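Local coordinates for protein terminase, large subunit (Bacillus phage spp1, PDB 2WBN) that drives viral DNA into empty capsids as an ATP-powered motor and cuts the viral genome to begin and end packaging with its metal-dependent nuclease domain, the part described here, at residues R52-D56 against D193-F199; D62-V67 against N189-D193; N169-Q173 against R183-K187. All blocks are in the same frame, centred on the assembly; numbering follows the deposited sequence.

Overall arrangement
Strand 51-56, an inner strand of the mixed sheet, is the first part of the chain to be used: contact 1 sets it against helix 190-198 and closes a loop that holds most of the domain. The neighbouring strand 64-72 follows and meets the start of the same helix in contact 2, a second loop lying wholly within the first. Innermost is contact 3, where segments 169-173 and 183-187 close the base of a hairpin between helix 161-169 and helix 190-198. Contacts 1 and 2 share D193 and are joined by sheet hydrogen bonds. I170 of contact 3 packs on N189 and I192 of contact 2.

Contact 1: residues R52-D56 against D193-F199; sequences RQGLD and DATRYAF
Y197, on the last turn of helix 190-198, reaches along strand 51-56 to the carboxylate of D56. Its CB projects toward the strand, and chi1 of -47°, with CG anti to the carbonyl carbon, sends the ring toward D56. CD2 lies 3.3 Å from L55 O, and CE2 stays close to the same carbonyl oxygen while also nearing the D56 side chain. At the tip, OH donates a hydrogen bond of 2.7 Å to D56 OD2, taken by the anti lone pair of that oxygen. Ring and carboxylate planes are only 16° apart, and OD2 sits at the ring edge. The helix's own D193 O lies over the centre of one ring face.

Further back, G54 has no side chain, and the helix backbone comes up to its CA, which makes a C-H...O contact with A194 O at 3.3 Å. A198 CB presses on the peptide between Q53 and G54, 3.3 Å from Q53 C. Water 1 lies within hydrogen-bonding distance of Q53 O and A198 O, 2.9 Å from each. At the far end R52 lays CG over one face of the F199 ring, a CH-pi contact with CG 4.1 Å from the centroid, while its guanidinium goes on to a salt bridge with D202.

D56 OD2 and D193 OD2 are 4.3 Å apart, a closeness of like charges that probably suits cation binding; R196 NH2 bonds to D193 OD1. Both aspartates bind the catalytic manganese ions, D56 both of them and D193 the second. A central strand and a C-terminal helix bringing carboxylates together in this way is characteristic of the two-metal active site of RNase H-like nucleases.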
# COMPACT_ATOMS: atom_id res chain seq x y z
N ARG A 52 0.77 8.61 -4.21
CA ARG A 52 0.65 8.25 -2.80
C ARG A 52 1.54 7.07 -2.52
O ARG A 52 1.52 6.08 -3.27
CB ARG A 52 -0.79 7.89 -2.47
CG ARG A 52 -1.76 9.01 -2.67
CD ARG A 52 -1.58 10.12 -1.68
NE ARG A 52 -2.70 11.06 -1.78
CZ ARG A 52 -2.80 12.03 -2.68
NH1 ARG A 52 -3.88 12.81 -2.66
NH2 ARG A 52 -1.86 12.26 -3.59
N GLN A 53 2.32 7.15 -1.44
CA GLN A 53 3.22 6.07 -1.07
C GLN A 53 3.02 5.66 0.38
O GLN A 53 2.80 6.51 1.26
CB GLN A 53 4.68 6.45 -1.33
CG GLN A 53 4.96 6.86 -2.77
CD GLN A 53 6.41 7.19 -3.02
OE1 GLN A 53 7.00 8.08 -2.38
NE2 GLN A 53 7.00 6.51 -3.96
N GLY A 54 3.07 4.35 0.61
CA GLY A 54 2.93 3.77 1.94
C GLY A 54 4.01 2.75 2.24
O GLY A 54 4.62 2.19 1.34
N LEU A 55 4.25 2.53 3.53
CA LEU A 55 5.31 1.61 3.94
C LEU A 55 4.90 0.92 5.22
O LEU A 55 4.57 1.58 6.20
CB LEU A 55 6.63 2.36 4.13
CG LEU A 55 7.79 1.54 4.69
CD1 LEU A 55 8.16 0.39 3.78
CD2 LEU A 55 8.98 2.44 4.92
N ASP A 56 4.91 -0.41 5.18
CA ASP A 56 4.80 -1.22 6.35
C ASP A 56 6.15 -1.89 6.59
O ASP A 56 6.73 -2.42 5.66
CB ASP A 56 3.70 -2.27 6.19
CG ASP A 56 3.43 -3.00 7.50
OD1 ASP A 56 4.27 -3.85 7.90
OD2 ASP A 56 2.42 -2.69 8.17
N ASP A 193 -2.15 -3.20 3.85
CA ASP A 193 -1.80 -2.30 4.97
C ASP A 193 -1.02 -1.09 4.49
O ASP A 193 -1.37 0.03 4.83
CB ASP A 193 -0.98 -3.04 6.03
CG ASP A 193 -1.83 -3.97 6.88
OD1 ASP A 193 -3.07 -3.80 6.92
OD2 ASP A 193 -1.26 -4.88 7.52
N ALA A 194 0.02 -1.31 3.68
CA ALA A 194 0.83 -0.20 3.16
C ALA A 194 -0.00 0.78 2.34
O ALA A 194 0.21 1.99 2.42
CB ALA A 194 2.00 -0.71 2.35
N THR A 195 -0.92 0.24 1.54
CA THR A 195 -1.86 1.06 0.78
C THR A 195 -2.80 1.90 1.67
O THR A 195 -2.98 3.08 1.42
CB THR A 195 -2.68 0.18 -0.17
OG1 THR A 195 -1.76 -0.51 -1.03
CG2 THR A 195 -3.64 1.02 -1.03
N ARG A 196 -3.41 1.30 2.68
CA ARG A 196 -4.15 2.09 3.68
C ARG A 196 -3.37 3.29 4.21
O ARG A 196 -3.91 4.40 4.25
CB ARG A 196 -4.52 1.26 4.88
CG ARG A 196 -5.82 0.54 4.80
CD ARG A 196 -6.26 0.28 6.24
NE ARG A 196 -5.31 -0.63 6.87
CZ ARG A 196 -4.53 -0.35 7.91
NH1 ARG A 196 -4.53 0.85 8.50
NH2 ARG A 196 -3.71 -1.29 8.35
N TYR A 197 -2.13 3.07 4.66
CA TYR A 197 -1.32 4.17 5.17
C TYR A 197 -1.17 5.23 4.09
O TYR A 197 -1.36 6.40 4.35
CB TYR A 197 0.09 3.76 5.61
CG TYR A 197 0.19 2.53 6.47
CD1 TYR A 197 -0.78 2.22 7.41
CD2 TYR A 197 1.30 1.69 6.36
CE1 TYR A 197 -0.67 1.09 8.21
CE2 TYR A 197 1.41 0.56 7.11
CZ TYR A 197 0.44 0.27 8.05
OH TYR A 197 0.58 -0.85 8.81
N ALA A 198 -0.86 4.81 2.87
CA ALA A 198 -0.58 5.74 1.77
C ALA A 198 -1.75 6.69 1.51
O ALA A 198 -1.54 7.84 1.16
CB ALA A 198 -0.23 4.97 0.49
N PHE A 199 -2.98 6.18 1.68
CA PHE A 199 -4.21 6.95 1.44
C PHE A 199 -4.93 7.46 2.69
O PHE A 199 -6.06 7.94 2.58
CB PHE A 199 -5.18 6.10 0.63
CG PHE A 199 -4.79 5.98 -0.79
CD1 PHE A 199 -4.01 4.91 -1.22
CD2 PHE A 199 -5.12 6.97 -1.70
CE1 PHE A 199 -3.63 4.81 -2.56
CE2 PHE A 199 -4.74 6.87 -3.02
CZ PHE A 199 -3.99 5.80 -3.45
O HOH W 1 1.13 8.85 0.80

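Contact 2: residues D62-V67 against N189-D193; sequences DPLAFV and NHTID
D62 meets H190 at the start of the contact. Its carboxyl carbon CG is 3.5 Å from H190 CE1, and the carboxylate and imidazole planes are turned 51° from each other. Water 2 joins the two polar groups: it donates to D62 OD2 at 2.6 Å and is hydrogen-bonded to H190 ND1 at 3.0 Å, lying in the ring plane at its edge.

P63 comes next and covers a face of the same ring. CD stands 3.4 Å from the imidazole centroid and only 11° off the ring normal, a close CH-pi contact, while CG leans over the CG-CD2 side. H190 is set for this by a chi1 of -41°, which keeps its CG anti to the carbonyl carbon and carries the ring out beneath the proline.

A65 points at the helix, where its methyl CB rests 3.7 Å from H190 O and also approaches the backbone of T191. V67 completes the contact: its CG1 lies 4.0 Å from T191 CB and close to T191 O. The hydroxyl of T191 turns from this apolar meeting to E166 of helix 161-169, whose I163 packs against both V67 and T191.

No direct hydrogen bond spans the two segments. P63, A65 and V67 give the helix an apolar seat, while the polar link between D62 and H190 runs through water. H190 binds the second manganese ion of the nuclease site, together with D56 and D193; the proline above its ring and the water at its edge probably limit how far the imidazole can shift or turn.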
# COMPACT_ATOMS: atom_id res chain seq x y z
N ASP A 62 6.69 -11.42 8.84
CA ASP A 62 5.99 -10.55 7.89
C ASP A 62 6.96 -9.60 7.18
O ASP A 62 7.92 -9.11 7.81
CB ASP A 62 4.89 -9.79 8.59
CG ASP A 62 3.80 -10.70 9.08
OD1 ASP A 62 3.90 -11.93 8.82
OD2 ASP A 62 2.86 -10.21 9.69
N PRO A 63 6.75 -9.40 5.86
CA PRO A 63 7.69 -8.60 5.10
C PRO A 63 7.49 -7.10 5.23
O PRO A 63 6.37 -6.63 5.46
CB PRO A 63 7.40 -9.00 3.65
CG PRO A 63 5.93 -9.28 3.66
CD PRO A 63 5.62 -9.85 5.04
N LEU A 64 8.56 -6.37 5.00
CA LEU A 64 8.45 -4.95 4.72
C LEU A 64 7.72 -4.84 3.37
O LEU A 64 7.98 -5.64 2.46
CB LEU A 64 9.83 -4.30 4.67
CG LEU A 64 9.92 -2.85 4.15
CD1 LEU A 64 11.12 -2.17 4.86
CD2 LEU A 64 10.10 -2.78 2.63
N ALA A 65 6.80 -3.91 3.25
CA ALA A 65 6.05 -3.67 2.00
C ALA A 65 5.95 -2.18 1.73
O ALA A 65 5.33 -1.43 2.50
CB ALA A 65 4.68 -4.30 2.08
N PHE A 66 6.65 -1.75 0.67
CA PHE A 66 6.57 -0.39 0.14
C PHE A 66 5.63 -0.38 -1.07
O PHE A 66 5.77 -1.22 -1.96
CB PHE A 66 7.95 0.10 -0.30
CG PHE A 66 7.92 1.39 -1.06
CD1 PHE A 66 7.82 2.61 -0.40
CD2 PHE A 66 7.98 1.39 -2.45
CE1 PHE A 66 7.79 3.80 -1.09
CE2 PHE A 66 7.94 2.59 -3.16
CZ PHE A 66 7.84 3.79 -2.48
N VAL A 67 4.68 0.56 -1.10
CA VAL A 67 3.79 0.70 -2.27
C VAL A 67 3.79 2.15 -2.76
O VAL A 67 3.90 3.08 -1.96
CB VAL A 67 2.34 0.21 -1.96
CG1 VAL A 67 2.36 -1.25 -1.47
CG2 VAL A 67 1.61 1.15 -0.92
N ASN A 189 -1.48 -9.67 3.69
CA ASN A 189 -2.16 -8.39 3.49
C ASN A 189 -1.21 -7.22 3.68
O ASN A 189 -1.62 -6.10 3.96
CB ASN A 189 -3.31 -8.25 4.49
CG ASN A 189 -2.82 -8.12 5.93
OD1 ASN A 189 -1.73 -8.62 6.28
ND2 ASN A 189 -3.61 -7.46 6.76
N HIS A 190 0.07 -7.48 3.49
CA HIS A 190 1.10 -6.49 3.83
C HIS A 190 1.08 -5.27 2.90
O HIS A 190 1.26 -4.12 3.36
CB HIS A 190 2.46 -7.20 3.87
CG HIS A 190 2.37 -8.55 4.53
ND1 HIS A 190 2.12 -8.69 5.88
CD2 HIS A 190 2.36 -9.80 4.01
CE1 HIS A 190 2.01 -9.97 6.17
NE2 HIS A 190 2.16 -10.67 5.06
N THR A 191 0.81 -5.50 1.61
CA THR A 191 0.68 -4.39 0.67
C THR A 191 -0.66 -3.66 0.83
O THR A 191 -0.77 -2.49 0.47
CB THR A 191 0.79 -4.82 -0.83
OG1 THR A 191 -0.32 -5.66 -1.18
CG2 THR A 191 2.11 -5.54 -1.10
N ILE A 192 -1.67 -4.35 1.35
CA ILE A 192 -2.97 -3.71 1.62
C ILE A 192 -2.82 -2.75 2.80
O ILE A 192 -3.30 -1.61 2.75
CB ILE A 192 -4.06 -4.74 1.92
CG1 ILE A 192 -4.17 -5.80 0.81
CG2 ILE A 192 -5.43 -4.05 2.03
CD1 ILE A 192 -5.15 -6.92 1.10
N ASP A 193 -2.15 -3.20 3.85
CA ASP A 193 -1.80 -2.30 4.97
C ASP A 193 -1.02 -1.09 4.49
O ASP A 193 -1.37 0.03 4.83
CB ASP A 193 -0.98 -3.04 6.03
CG ASP A 193 -1.83 -3.97 6.88
OD1 ASP A 193 -3.07 -3.80 6.92
OD2 ASP A 193 -1.26 -4.88 7.52
O HOH W 2 2.11 -7.91 8.75

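Contact 3: residues N169-Q173 against R183-K187; sequences NIDYQ and RLEDK
Q173 and R183 stand at the base of a β-hairpin, formed by strands 172-174 and 180-181, that connects helix 161-169 with helix 190-198 at the periphery of the RNase H-like domain. Y172 and L184 form a single antiparallel non-hydrogen-bonded pair whose side chains diverge, and beyond it the two chains splay apart. Two nearly straight backbone bonds flank that pair: Q173 N donates to R183 O at 2.8 Å, and E185 N donates to D171 O at 3.0 Å.

Side chains add further polar links. The chain of Q173, extended beyond CG, passes beside R183 and brings NE2 to L184 O at 2.9 Å; the donor stands above the carbonyl plane, 41° out of it, and the N-H...O angle is 148°. The E185 side chain, likewise extended, lies against D171, and its OE1 receives D171 N at 3.2 Å from above the carboxylate plane. E185 thus grips the D171 backbone at both N and O.

Apolar contacts collect around L184. I170 crosses it at about a right angle, with CG1 4.0 Å from L184 CB, and the Y172 ring brings CD1 within 4.0 Å of L184 CD2. Around this group P29 and F30, from near the start of the modelled chain, touch L184, and F30 also packs on I170. With chi1 of -160°, I170 extends CG1 anti to its backbone nitrogen, and CD1 fits against the carbonyl oxygens of E185 and K187.

Water finishes the polar network on E185. Water 3 sits within hydrogen-bonding distance of N169 O and E185 OE1, and water 4 bridges the other carboxylate oxygen to the facing segment, donating to E185 OE2 at 2.8 Å and to Y172 O at 2.6 Å.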
# COMPACT_ATOMS: atom_id res chain seq x y z
N ASN A 169 -6.54 -12.18 -3.69
CA ASN A 169 -6.81 -13.33 -2.85
C ASN A 169 -7.36 -13.02 -1.45
O ASN A 169 -7.86 -13.93 -0.78
CB ASN A 169 -5.55 -14.22 -2.80
CG ASN A 169 -5.23 -14.80 -4.20
OD1 ASN A 169 -5.90 -15.69 -4.67
ND2 ASN A 169 -4.25 -14.23 -4.87
N ILE A 170 -7.29 -11.76 -0.99
CA ILE A 170 -7.80 -11.40 0.36
C ILE A 170 -9.32 -11.63 0.50
O ILE A 170 -10.10 -11.39 -0.43
CB ILE A 170 -7.42 -9.95 0.77
CG1 ILE A 170 -7.50 -9.76 2.30
CG2 ILE A 170 -8.26 -8.92 0.03
CD1 ILE A 170 -6.30 -10.31 3.11
N ASP A 171 -9.73 -12.15 1.65
CA ASP A 171 -11.11 -12.47 1.95
C ASP A 171 -11.51 -11.75 3.25
O ASP A 171 -10.65 -11.25 4.00
CB ASP A 171 -11.29 -14.00 2.11
CG ASP A 171 -11.47 -14.74 0.78
OD1 ASP A 171 -12.23 -14.28 -0.09
OD2 ASP A 171 -10.86 -15.83 0.61
N TYR A 172 -12.81 -11.70 3.51
CA TYR A 172 -13.32 -11.21 4.79
C TYR A 172 -13.07 -12.25 5.86
O TYR A 172 -13.09 -13.45 5.59
CB TYR A 172 -14.83 -10.93 4.69
CG TYR A 172 -15.17 -9.68 3.93
CD1 TYR A 172 -14.64 -8.45 4.30
CD2 TYR A 172 -16.00 -9.73 2.80
CE1 TYR A 172 -14.93 -7.30 3.58
CE2 TYR A 172 -16.30 -8.58 2.09
CZ TYR A 172 -15.76 -7.37 2.49
OH TYR A 172 -16.05 -6.24 1.78
N GLN A 173 -12.84 -11.79 7.09
CA GLN A 173 -12.85 -12.68 8.23
C GLN A 173 -14.26 -13.21 8.41
O GLN A 173 -15.19 -12.75 7.73
CB GLN A 173 -12.42 -11.96 9.50
CG GLN A 173 -10.97 -11.56 9.53
CD GLN A 173 -10.61 -10.80 10.79
OE1 GLN A 173 -11.21 -11.04 11.84
NE2 GLN A 173 -9.64 -9.89 10.69
N ARG A 183 -14.36 -7.01 8.12
CA ARG A 183 -12.96 -6.89 8.45
C ARG A 183 -12.24 -7.87 7.52
O ARG A 183 -12.64 -9.04 7.42
CB ARG A 183 -12.77 -7.28 9.91
CG ARG A 183 -11.53 -6.70 10.58
CD ARG A 183 -11.38 -7.21 12.02
NE ARG A 183 -12.65 -7.22 12.76
CZ ARG A 183 -12.90 -7.97 13.84
NH1 ARG A 183 -11.97 -8.79 14.34
NH2 ARG A 183 -14.09 -7.90 14.44
N LEU A 184 -11.20 -7.41 6.82
CA LEU A 184 -10.39 -8.33 6.02
C LEU A 184 -9.52 -9.19 6.93
O LEU A 184 -9.16 -8.78 8.04
CB LEU A 184 -9.48 -7.57 5.04
CG LEU A 184 -10.17 -6.76 3.94
CD1 LEU A 184 -9.14 -5.94 3.14
CD2 LEU A 184 -10.96 -7.67 3.04
N GLU A 185 -9.19 -10.38 6.44
CA GLU A 185 -8.20 -11.23 7.09
C GLU A 185 -6.94 -10.42 7.34
O GLU A 185 -6.56 -9.57 6.51
CB GLU A 185 -7.83 -12.42 6.23
CG GLU A 185 -8.95 -13.39 6.00
CD GLU A 185 -8.70 -14.32 4.81
OE1 GLU A 185 -8.14 -13.89 3.74
OE2 GLU A 185 -9.10 -15.50 4.95
N ASP A 186 -6.31 -10.69 8.48
CA ASP A 186 -5.08 -10.03 8.90
C ASP A 186 -3.89 -10.93 8.60
O ASP A 186 -3.14 -11.35 9.48
CB ASP A 186 -5.14 -9.71 10.40
CG ASP A 186 -3.98 -8.88 10.85
OD1 ASP A 186 -3.33 -8.25 9.98
OD2 ASP A 186 -3.68 -8.87 12.06
N LYS A 187 -3.72 -11.25 7.32
CA LYS A 187 -2.76 -12.25 6.90
C LYS A 187 -2.59 -12.07 5.39
O LYS A 187 -3.57 -11.81 4.70
CB LYS A 187 -3.33 -13.63 7.24
CG LYS A 187 -2.76 -14.81 6.48
CD LYS A 187 -3.30 -16.13 7.01
CE LYS A 187 -2.45 -17.30 6.55
NZ LYS A 187 -1.18 -17.44 7.34
O HOH W 3 -7.84 -15.52 1.57
O HOH W 4 -11.69 -15.60 6.13